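Local structure of Phospholipase/Carboxylesterase (Haliangium ochraceum, 4Q82) at residues A[57-68]-A[94-104]; A[82-93]-A[123-134]. The protein is probably an alpha/beta hydrolase that cleaves carboxylic ester bonds, as phospholipases and carboxylesterases do. All blocks are in the same frame, centred on the assembly; numbering follows the deposited sequence. Where two conformers were deposited one is given.

Contact 1: residues A[57-68]-A[94-104]; sequences ALDTTEAGNGFW and DGSEAALDKVL
Trp68 lays its indole against Leu100, Val103 and Leu104, and the ring can be followed outward from its CB. With CG anti to the carbonyl carbon (chi1 -71°), the ring swings off strand 67-70 toward the short helix 97-100 and the turn after it. CG sits under Leu104 CD2. CD1 brushes the CB of Val103 at 3.9 Å. Next to it, NE1 donates a nearly straight hydrogen bond of 2.8 Å to Leu100 O, which lies in the indole plane. Seen from the acceptor, NE1 stands well above the carbonyl plane, and Val103 N reaches the same oxygen from the opposite face. Trp68 CE2 lies 3.5 Å from Leu104 CD2; this methyl is over the face of the five-membered ring, a CH-pi contact. Farther out, CZ2 packs against both CG and CD1 of Leu104.

Backbone contact takes over at the other end. Leu58 N gives Gly95 O a bond of 2.8 Å with an angle of 173° at the hydrogen, and the CA-H groups of Ala57 and Gly66 approach that oxygen too. A CB on Gly66 would collide with it. The methyls of Leu100 lie against Phe67 N, with CD1 also 3.9 Å from Ala57 CA. Ser96, at the N-cap of the weakly bonded helix 97-100, accepts from Ala99 N through OG, and Asp94 OD1 accepts from Ser96 N, an Asx turn, and also from Ser96 OG.

The contact joins the loop after strand 53-56, and strand 67-70 next to that edge strand, to helix 97-100 and the residues just after it. Both hydrogen bonds across it end on main-chain carbonyls, one from a backbone N-H and one from the indole, so the contact rests on these and on apolar packing, with no salt bridge.

Contact 2: residues A[82-93]-A[123-134]; sequences LMVFWHGIGENG and FVVLSPQHAGGG
Met83 and Val124 begin a ladder of parallel backbone bonds: Met83 N donates to Val124 O, Leu126 N to Met83 O and Phe85 N to Leu126 O, all at 2.8 to 2.9 Å. Apolar contacts flank it. The CE methyl of selenomethionine Met83 stands over the centre of the Phe123 ring, 3.6 Å from the centroid, and SE adds a more distant Met-aromatic contact. Pro128 CG presses on one face of Trp86, 3.4 Å from the six-membered ring centroid, while Leu82 packs on Val124 and Leu126.

These neighbouring strands form a beta-alpha-beta crossover in the mixed sheet of an alpha/beta hydrolase. Beyond strand 80-86, Ile89 N bonds to the sulfonylated serine at position 165, probably the nucleophile, consistent with a place in the oxyanion hole.

Side-chain hydrogen bonds hold the loops that follow. His130 N donates to His87 NE2 in the ring plane, 2.9 Å away and almost straight (176°), and His87 ND1 gives its proton to Gly88 O. A leucine here would probably leave His130 N without its acceptor and Gly88 O without the imidazole donor, setting both loops freer to move. Gln129 NE2 donates to Glu91 O, and its OE1 takes Gly95 N. Asn92 ND2 grips two carbonyls, Gly134 O at 2.9 Å on a lone pair and Gly132 O at 3.0 Å from above the carbonyl plane. Between strand ends, a water donates to Phe85 O and Pro128 O.

How the contacts relate
After strand 53-56, residues 57-68 (a loop and the start of strand 67-70) form the first half of contact 1. Strand 80-86 and its following loop, the first half of contact 2, come next, before 94-104 returns to close contact 1 across 25 residues. The chain then runs through helix 107-113 to strand 124-128, where contact 2 closes, so the two cross rather than nest. They meet where strands 67-70 and 124-128 adjoin in the sheet: Gly66 O and Asn65 ND2 are probably hydrogen-bonded to the backbone of Gln129, whose side-chain NE2 also donates to Ala99 O. Together they tie the antiparallel edge of the sheet to the beginning of its parallel part.

Contact 1: residues A[57-68]-A[94-104]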
loop_
_atom_site.group_PDB
_atom_site.type_symbol
_atom_site.label_atom_id
_atom_site.label_comp_id
_atom_site.label_asym_id
_atom_site.label_seq_id
_atom_site.Cartn_x
_atom_site.Cartn_y
_atom_site.Cartn_z
ATOM N N ALA A 57 0.091 12.441 -14.721
ATOM C CA ALA A 57 0.404 13.667 -13.997
ATOM C C ALA A 57 -0.842 14.340 -13.436
ATOM O O ALA A 57 -1.950 14.183 -13.960
ATOM C CB ALA A 57 1.160 14.639 -14.895
ATOM N N LEU A 58 -0.651 15.073 -12.348
ATOM C CA LEU A 58 -1.723 15.819 -11.721
ATOM C C LEU A 58 -2.416 16.714 -12.746
ATOM O O LEU A 58 -1.749 17.358 -13.561
ATOM C CB LEU A 58 -1.173 16.651 -10.577
ATOM C CG LEU A 58 -2.190 17.443 -9.766
ATOM C CD1 LEU A 58 -3.179 16.478 -9.148
ATOM C CD2 LEU A 58 -1.475 18.244 -8.703
ATOM N N ASP A 59 -3.747 16.712 -12.696
ATOM C CA ASP A 59 -4.635 17.493 -13.575
ATOM C C ASP A 59 -4.766 16.914 -14.985
ATOM O O ASP A 59 -5.337 17.557 -15.864
ATOM C CB ASP A 59 -4.189 18.963 -13.665
ATOM C CG ASP A 59 -4.222 19.681 -12.312
ATOM O OD1 ASP A 59 -5.132 19.406 -11.492
ATOM O OD2 ASP A 59 -3.326 20.522 -12.067
ATOM N N THR A 60 -4.261 15.704 -15.208
ATOM C CA THR A 60 -4.569 15.001 -16.453
ATOM C C THR A 60 -5.628 13.938 -16.199
ATOM O O THR A 60 -6.089 13.281 -17.130
ATOM C CB THR A 60 -3.336 14.333 -17.088
ATOM O OG1 THR A 60 -2.918 13.218 -16.285
ATOM C CG2 THR A 60 -2.204 15.327 -17.222
ATOM N N THR A 61 -6.006 13.762 -14.934
ATOM C CA THR A 61 -7.093 12.852 -14.575
ATOM C C THR A 61 -7.996 13.524 -13.534
ATOM O O THR A 61 -7.723 14.638 -13.086
ATOM C CB THR A 61 -6.571 11.488 -14.009
ATOM O OG1 THR A 61 -6.119 11.665 -12.664
ATOM C CG2 THR A 61 -5.434 10.903 -14.857
ATOM N N GLU A 62 -9.057 12.830 -13.134
ATOM C CA GLU A 62 -9.952 13.323 -12.085
ATOM C C GLU A 62 -9.337 13.230 -10.686
ATOM O O GLU A 62 -9.891 13.767 -9.730
ATOM C CB GLU A 62 -11.271 12.547 -12.098
ATOM C CG GLU A 62 -12.157 12.830 -13.311
ATOM C CD GLU A 62 -12.232 14.312 -13.645
ATOM O OE1 GLU A 62 -12.674 15.111 -12.784
ATOM O OE2 GLU A 62 -11.847 14.680 -14.776
ATOM N N ALA A 63 -8.210 12.531 -10.572
ATOM C CA ALA A 63 -7.578 12.286 -9.270
ATOM C C ALA A 63 -6.981 13.540 -8.635
ATOM O O ALA A 63 -6.571 14.469 -9.336
ATOM C CB ALA A 63 -6.499 11.220 -9.410
ATOM N N GLY A 64 -6.919 13.557 -7.304
ATOM C CA GLY A 64 -6.337 14.679 -6.580
ATOM C C GLY A 64 -4.831 14.528 -6.411
ATOM O O GLY A 64 -4.206 15.320 -5.703
ATOM N N ASN A 65 -4.267 13.504 -7.059
ATOM C CA ASN A 65 -2.832 13.229 -7.070
ATOM C C ASN A 65 -2.326 12.876 -8.460
ATOM O O ASN A 65 -2.994 12.144 -9.194
ATOM C CB ASN A 65 -2.476 12.039 -6.157
ATOM C CG ASN A 65 -2.937 12.227 -4.733
ATOM O OD1 ASN A 65 -4.118 12.063 -4.430
ATOM N ND2 ASN A 65 -2.007 12.576 -3.847
ATOM N N GLY A 66 -1.127 13.326 -8.809
ATOM C CA GLY A 66 -0.396 12.657 -9.880
ATOM C C GLY A 66 -0.110 11.218 -9.425
ATOM O O GLY A 66 0.020 10.966 -8.227
ATOM N N PHE A 67 -0.021 10.270 -10.352
ATOM C CA PHE A 67 0.289 8.884 -9.964
ATOM C C PHE A 67 0.891 8.081 -11.099
ATOM O O PHE A 67 0.735 8.429 -12.282
ATOM C CB PHE A 67 -0.969 8.172 -9.442
ATOM C CG PHE A 67 -2.064 7.997 -10.468
ATOM C CD1 PHE A 67 -2.954 9.028 -10.744
ATOM C CD2 PHE A 67 -2.230 6.779 -11.128
ATOM C CE1 PHE A 67 -3.977 8.856 -11.675
ATOM C CE2 PHE A 67 -3.250 6.603 -12.068
ATOM C CZ PHE A 67 -4.122 7.643 -12.334
ATOM N N TRP A 68 1.581 7.001 -10.725
ATOM C CA TRP A 68 2.018 5.975 -11.671
ATOM C C TRP A 68 0.948 4.917 -11.790
ATOM O O TRP A 68 0.452 4.422 -10.785
ATOM C CB TRP A 68 3.335 5.300 -11.232
ATOM C CG TRP A 68 4.510 6.215 -11.360
ATOM C CD1 TRP A 68 5.063 6.983 -10.378
ATOM C CD2 TRP A 68 5.224 6.521 -12.560
ATOM N NE1 TRP A 68 6.108 7.729 -10.887
ATOM C CE2 TRP A 68 6.229 7.456 -12.225
ATOM C CE3 TRP A 68 5.124 6.076 -13.886
ATOM C CZ2 TRP A 68 7.122 7.961 -13.162
ATOM C CZ3 TRP A 68 6.027 6.571 -14.823
ATOM C CH2 TRP A 68 7.007 7.505 -14.457
ATOM N N ASP A 94 5.178 17.476 -6.516
ATOM C CA ASP A 94 3.965 18.197 -6.889
ATOM C C ASP A 94 3.052 17.448 -7.853
ATOM O O ASP A 94 2.076 18.017 -8.349
ATOM C CB ASP A 94 4.317 19.582 -7.468
ATOM C CG ASP A 94 5.119 19.511 -8.763
ATOM O OD1 ASP A 94 5.181 18.441 -9.409
ATOM O OD2 ASP A 94 5.696 20.554 -9.145
ATOM N N GLY A 95 3.360 16.182 -8.132
ATOM C CA GLY A 95 2.499 15.371 -8.984
ATOM C C GLY A 95 2.665 15.585 -10.481
ATOM O O GLY A 95 1.958 14.961 -11.286
ATOM N N SER A 96 3.579 16.474 -10.871
ATOM C CA SER A 96 3.907 16.666 -12.285
ATOM C C SER A 96 4.686 15.466 -12.821
ATOM O O SER A 96 5.158 14.635 -12.042
ATOM C CB SER A 96 4.727 17.942 -12.479
ATOM O OG SER A 96 6.013 17.785 -11.901
ATOM N N GLU A 97 4.849 15.369 -14.139
ATOM C CA GLU A 97 5.618 14.235 -14.691
ATOM C C GLU A 97 7.039 14.188 -14.143
ATOM O O GLU A 97 7.551 13.117 -13.803
ATOM C CB GLU A 97 5.680 14.303 -16.210
ATOM C CG GLU A 97 4.481 13.706 -16.878
ATOM C CD GLU A 97 4.675 13.550 -18.372
ATOM O OE1 GLU A 97 5.826 13.325 -18.806
ATOM O OE2 GLU A 97 3.667 13.648 -19.103
ATOM N N ALA A 98 7.676 15.357 -14.078
ATOM C CA ALA A 98 9.036 15.452 -13.583
ATOM C C ALA A 98 9.091 15.008 -12.123
ATOM O O ALA A 98 9.928 14.207 -11.751
ATOM C CB ALA A 98 9.561 16.873 -13.732
ATOM N N ALA A 99 8.174 15.520 -11.310
ATOM C CA ALA A 99 8.176 15.220 -9.888
ATOM C C ALA A 99 7.904 13.738 -9.628
ATOM O O ALA A 99 8.427 13.151 -8.662
ATOM C CB ALA A 99 7.137 16.083 -9.175
ATOM N N LEU A 100 7.080 13.132 -10.482
ATOM C CA LEU A 100 6.654 11.741 -10.267
ATOM C C LEU A 100 7.808 10.768 -10.346
ATOM O O LEU A 100 7.729 9.664 -9.789
ATOM C CB LEU A 100 5.568 11.344 -11.273
ATOM C CG LEU A 100 4.171 11.703 -10.749
ATOM C CD1 LEU A 100 3.155 11.834 -11.896
ATOM C CD2 LEU A 100 3.716 10.668 -9.721
ATOM N N ASP A 101 8.885 11.156 -11.028
ATOM C CA ASP A 101 10.039 10.272 -11.122
ATOM C C ASP A 101 10.560 9.901 -9.720
ATOM O O ASP A 101 11.071 8.801 -9.522
ATOM C CB ASP A 101 11.147 10.905 -11.968
ATOM C CG ASP A 101 11.016 10.575 -13.458
ATOM O OD1 ASP A 101 10.257 9.642 -13.816
ATOM O OD2 ASP A 101 11.693 11.237 -14.277
ATOM N N LYS A 102 10.402 10.797 -8.745
ATOM C CA LYS A 102 10.839 10.502 -7.366
ATOM C C LYS A 102 10.169 9.256 -6.799
ATOM O O LYS A 102 10.785 8.511 -6.035
ATOM C CB LYS A 102 10.542 11.674 -6.418
ATOM C CG LYS A 102 11.410 12.902 -6.628
ATOM C CD LYS A 102 11.014 13.963 -5.606
ATOM C CE LYS A 102 11.498 15.364 -5.976
ATOM N NZ LYS A 102 10.730 16.400 -5.192
ATOM N N VAL A 103 8.903 9.052 -7.154
ATOM C CA VAL A 103 8.111 7.968 -6.578
ATOM C C VAL A 103 8.651 6.604 -7.032
ATOM O O VAL A 103 8.390 5.579 -6.383
ATOM C CB VAL A 103 6.590 8.138 -6.931
ATOM C CG1 VAL A 103 5.748 6.969 -6.425
ATOM C CG2 VAL A 103 6.036 9.466 -6.379
ATOM N N LEU A 104 9.459 6.579 -8.094
ATOM C CA LEU A 104 10.035 5.318 -8.554
ATOM C C LEU A 104 11.151 4.783 -7.639
ATOM O O LEU A 104 11.660 3.681 -7.865
ATOM C CB LEU A 104 10.586 5.454 -9.979
ATOM C CG LEU A 104 9.601 5.922 -11.046
ATOM C CD1 LEU A 104 10.341 6.057 -12.383
ATOM C CD2 LEU A 104 8.434 4.925 -11.150
#

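Contact 2: residues A[82-93]-A[123-134]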
loop_
_atom_site.group_PDB
_atom_site.type_symbol
_atom_site.label_atom_id
_atom_site.label_comp_id
_atom_site.label_asym_id
_atom_site.label_seq_id
_atom_site.Cartn_x
_atom_site.Cartn_y
_atom_site.Cartn_z
ATOM N N LEU A 82 -6.905 -4.626 -6.896
ATOM C CA LEU A 82 -6.307 -3.306 -6.925
ATOM C C LEU A 82 -5.358 -3.147 -5.749
ATOM O O LEU A 82 -5.689 -3.511 -4.612
ATOM C CB LEU A 82 -7.379 -2.208 -6.875
ATOM C CG LEU A 82 -6.910 -0.780 -6.580
ATOM C CD1 LEU A 82 -6.073 -0.273 -7.739
ATOM C CD2 LEU A 82 -8.133 0.116 -6.386
HETATM N N MSE A 83 -4.176 -2.608 -6.029
HETATM C CA MSE A 83 -3.240 -2.240 -4.987
HETATM C C MSE A 83 -2.924 -0.764 -5.101
HETATM O O MSE A 83 -2.476 -0.308 -6.159
HETATM C CB MSE A 83 -1.945 -3.063 -5.094
HETATM C CG MSE A 83 -0.899 -2.699 -4.043
HETATM SE SE MSE A 83 0.833 -3.564 -4.399
HETATM C CE MSE A 83 0.261 -5.435 -4.305
ATOM N N VAL A 84 -3.134 -0.014 -4.021
ATOM C CA VAL A 84 -2.736 1.392 -4.029
ATOM C C VAL A 84 -1.585 1.531 -3.040
ATOM O O VAL A 84 -1.710 1.163 -1.861
ATOM C CB VAL A 84 -3.893 2.329 -3.669
ATOM C CG1 VAL A 84 -3.421 3.811 -3.637
ATOM C CG2 VAL A 84 -5.049 2.168 -4.693
ATOM N N PHE A 85 -0.459 2.025 -3.541
ATOM C CA PHE A 85 0.778 2.121 -2.750
ATOM C C PHE A 85 1.124 3.584 -2.470
ATOM O O PHE A 85 1.138 4.404 -3.408
ATOM C CB PHE A 85 1.950 1.457 -3.492
ATOM C CG PHE A 85 3.306 1.937 -3.003
ATOM C CD1 PHE A 85 3.808 1.486 -1.786
ATOM C CD2 PHE A 85 4.047 2.862 -3.738
ATOM C CE1 PHE A 85 5.077 1.935 -1.293
ATOM C CE2 PHE A 85 5.281 3.323 -3.276
ATOM C CZ PHE A 85 5.808 2.858 -2.047
ATOM N N TRP A 86 1.424 3.905 -1.200
ATOM C CA TRP A 86 1.802 5.264 -0.790
ATOM C C TRP A 86 3.267 5.324 -0.354
ATOM O O TRP A 86 3.692 4.619 0.573
ATOM C CB TRP A 86 0.883 5.757 0.347
ATOM C CG TRP A 86 -0.524 5.858 -0.094
ATOM C CD1 TRP A 86 -1.464 4.861 -0.090
ATOM C CD2 TRP A 86 -1.162 7.011 -0.647
ATOM N NE1 TRP A 86 -2.647 5.335 -0.609
ATOM C CE2 TRP A 86 -2.485 6.645 -0.968
ATOM C CE3 TRP A 86 -0.742 8.319 -0.904
ATOM C CZ2 TRP A 86 -3.401 7.543 -1.506
ATOM C CZ3 TRP A 86 -1.657 9.212 -1.477
ATOM C CH2 TRP A 86 -2.973 8.817 -1.750
ATOM N N HIS A 87 4.021 6.198 -1.022
ATOM C CA HIS A 87 5.455 6.361 -0.825
ATOM C C HIS A 87 5.829 7.062 0.499
ATOM O O HIS A 87 4.965 7.571 1.237
ATOM C CB HIS A 87 6.006 7.157 -2.017
ATOM C CG HIS A 87 5.470 8.555 -2.072
ATOM N ND1 HIS A 87 5.933 9.554 -1.239
ATOM C CD2 HIS A 87 4.496 9.117 -2.834
ATOM C CE1 HIS A 87 5.274 10.677 -1.491
ATOM N NE2 HIS A 87 4.401 10.441 -2.456
ATOM N N GLY A 88 7.126 7.123 0.779
ATOM C CA GLY A 88 7.597 7.794 1.973
ATOM C C GLY A 88 7.895 9.271 1.757
ATOM O O GLY A 88 7.866 9.777 0.633
ATOM N N ILE A 89 8.231 9.968 2.840
ATOM C CA ILE A 89 8.292 11.444 2.793
ATOM C C ILE A 89 9.369 11.975 1.828
ATOM O O ILE A 89 9.242 13.084 1.265
ATOM C CB ILE A 89 8.498 12.009 4.227
ATOM C CG1 ILE A 89 8.013 13.457 4.343
ATOM C CG2 ILE A 89 9.955 11.832 4.680
ATOM C CD1 ILE A 89 7.905 13.922 5.808
ATOM N N GLY A 90 10.413 11.186 1.600
ATOM C CA GLY A 90 11.485 11.613 0.715
ATOM C C GLY A 90 11.023 11.767 -0.716
ATOM O O GLY A 90 11.645 12.459 -1.535
ATOM N N GLU A 91 9.922 11.115 -1.037
ATOM C CA GLU A 91 9.469 11.104 -2.409
ATOM C C GLU A 91 8.260 12.031 -2.644
ATOM O O GLU A 91 7.664 11.988 -3.721
ATOM C CB GLU A 91 9.162 9.653 -2.826
ATOM C CG GLU A 91 10.428 8.811 -2.998
ATOM C CD GLU A 91 11.213 8.583 -1.701
ATOM O OE1 GLU A 91 10.648 8.046 -0.731
ATOM O OE2 GLU A 91 12.407 8.955 -1.654
ATOM N N ASN A 92 7.927 12.881 -1.661
ATOM C CA ASN A 92 6.893 13.909 -1.844
ATOM C C ASN A 92 7.228 14.789 -3.062
ATOM O O ASN A 92 8.402 15.064 -3.341
ATOM C CB ASN A 92 6.747 14.820 -0.609
ATOM C CG ASN A 92 6.049 14.144 0.574
ATOM O OD1 ASN A 92 5.724 12.950 0.547
ATOM N ND2 ASN A 92 5.846 14.918 1.642
ATOM N N GLY A 93 6.208 15.239 -3.784
ATOM C CA GLY A 93 6.451 16.149 -4.910
ATOM C C GLY A 93 5.139 16.652 -5.464
ATOM O O GLY A 93 4.081 16.266 -4.953
ATOM N N PHE A 123 -2.460 -7.634 -9.904
ATOM C CA PHE A 123 -2.918 -6.317 -9.442
ATOM C C PHE A 123 -2.817 -5.202 -10.475
ATOM O O PHE A 123 -1.787 -5.052 -11.137
ATOM C CB PHE A 123 -2.108 -5.849 -8.218
ATOM C CG PHE A 123 -1.832 -6.917 -7.192
ATOM C CD1 PHE A 123 -2.724 -7.155 -6.152
ATOM C CD2 PHE A 123 -0.638 -7.640 -7.228
ATOM C CE1 PHE A 123 -2.452 -8.120 -5.171
ATOM C CE2 PHE A 123 -0.346 -8.590 -6.274
ATOM C CZ PHE A 123 -1.248 -8.844 -5.222
ATOM N N VAL A 124 -3.856 -4.374 -10.567
ATOM C CA VAL A 124 -3.642 -2.994 -10.959
ATOM C C VAL A 124 -2.848 -2.356 -9.822
ATOM O O VAL A 124 -3.247 -2.486 -8.659
ATOM C CB VAL A 124 -4.970 -2.237 -11.178
ATOM C CG1 VAL A 124 -4.721 -0.751 -11.355
ATOM C CG2 VAL A 124 -5.713 -2.825 -12.387
ATOM N N VAL A 125 -1.728 -1.694 -10.123
ATOM C CA VAL A 125 -0.948 -1.030 -9.062
ATOM C C VAL A 125 -0.898 0.462 -9.325
ATOM O O VAL A 125 -0.381 0.899 -10.365
ATOM C CB VAL A 125 0.510 -1.572 -8.953
ATOM C CG1 VAL A 125 1.243 -0.919 -7.751
ATOM C CG2 VAL A 125 0.504 -3.093 -8.763
ATOM N N LEU A 126 -1.447 1.242 -8.400
ATOM C CA LEU A 126 -1.412 2.696 -8.528
ATOM C C LEU A 126 -0.535 3.294 -7.440
ATOM O O LEU A 126 -0.673 2.950 -6.268
ATOM C CB LEU A 126 -2.817 3.299 -8.430
ATOM C CG LEU A 126 -3.863 2.720 -9.370
ATOM C CD1 LEU A 126 -5.185 3.461 -9.173
ATOM C CD2 LEU A 126 -3.415 2.838 -10.826
ATOM N N SER A 127 0.342 4.208 -7.822
ATOM C CA SER A 127 1.277 4.793 -6.862
ATOM C C SER A 127 1.179 6.316 -6.904
ATOM O O SER A 127 1.894 6.973 -7.676
ATOM C CB SER A 127 2.705 4.329 -7.167
ATOM O OG SER A 127 2.815 2.899 -7.118
ATOM N N PRO A 128 0.275 6.888 -6.091
ATOM C CA PRO A 128 0.081 8.347 -6.124
ATOM C C PRO A 128 1.185 9.129 -5.427
ATOM O O PRO A 128 1.788 8.626 -4.480
ATOM C CB PRO A 128 -1.254 8.545 -5.387
ATOM C CG PRO A 128 -1.336 7.322 -4.458
ATOM C CD PRO A 128 -0.738 6.200 -5.270
ATOM N N GLN A 129 1.419 10.363 -5.869
ATOM C CA GLN A 129 2.419 11.203 -5.209
ATOM C C GLN A 129 1.720 12.171 -4.272
ATOM O O GLN A 129 0.751 12.847 -4.660
ATOM C CB GLN A 129 3.257 11.991 -6.224
ATOM C CG GLN A 129 4.354 12.862 -5.581
ATOM C CD GLN A 129 5.394 13.288 -6.610
ATOM O OE1 GLN A 129 5.055 13.831 -7.668
ATOM N NE2 GLN A 129 6.665 13.026 -6.312
ATOM N N HIS A 130 2.231 12.244 -3.052
ATOM C CA HIS A 130 1.754 13.200 -2.075
ATOM C C HIS A 130 2.540 14.493 -2.191
ATOM O O HIS A 130 3.776 14.472 -2.216
ATOM C CB HIS A 130 1.890 12.626 -0.662
ATOM C CG HIS A 130 1.583 13.629 0.402
ATOM N ND1 HIS A 130 0.321 14.156 0.572
ATOM C CD2 HIS A 130 2.381 14.256 1.301
ATOM C CE1 HIS A 130 0.351 15.050 1.550
ATOM N NE2 HIS A 130 1.589 15.128 2.008
ATOM N N ALA A 131 1.829 15.622 -2.254
ATOM C CA ALA A 131 2.454 16.927 -2.385
ATOM C C ALA A 131 2.500 17.601 -1.023
ATOM O O ALA A 131 1.641 17.354 -0.186
ATOM C CB ALA A 131 1.685 17.782 -3.380
ATOM N N GLY A 132 3.497 18.435 -0.784
ATOM C CA GLY A 132 3.583 19.093 0.513
ATOM C C GLY A 132 4.661 18.505 1.398
ATOM O O GLY A 132 5.542 17.789 0.913
ATOM N N GLY A 133 4.611 18.797 2.698
ATOM C CA GLY A 133 5.763 18.541 3.544
ATOM C C GLY A 133 5.772 17.320 4.452
ATOM O O GLY A 133 6.826 16.976 4.990
ATOM N N GLY A 134 4.615 16.690 4.645
ATOM C CA GLY A 134 4.470 15.621 5.635
ATOM C C GLY A 134 3.836 14.382 5.022
ATOM O O GLY A 134 4.042 14.118 3.818
HETATM O O HOH W 1 3.048 6.184 -3.998
HETATM O O HOH W 2 4.658 11.119 2.241
#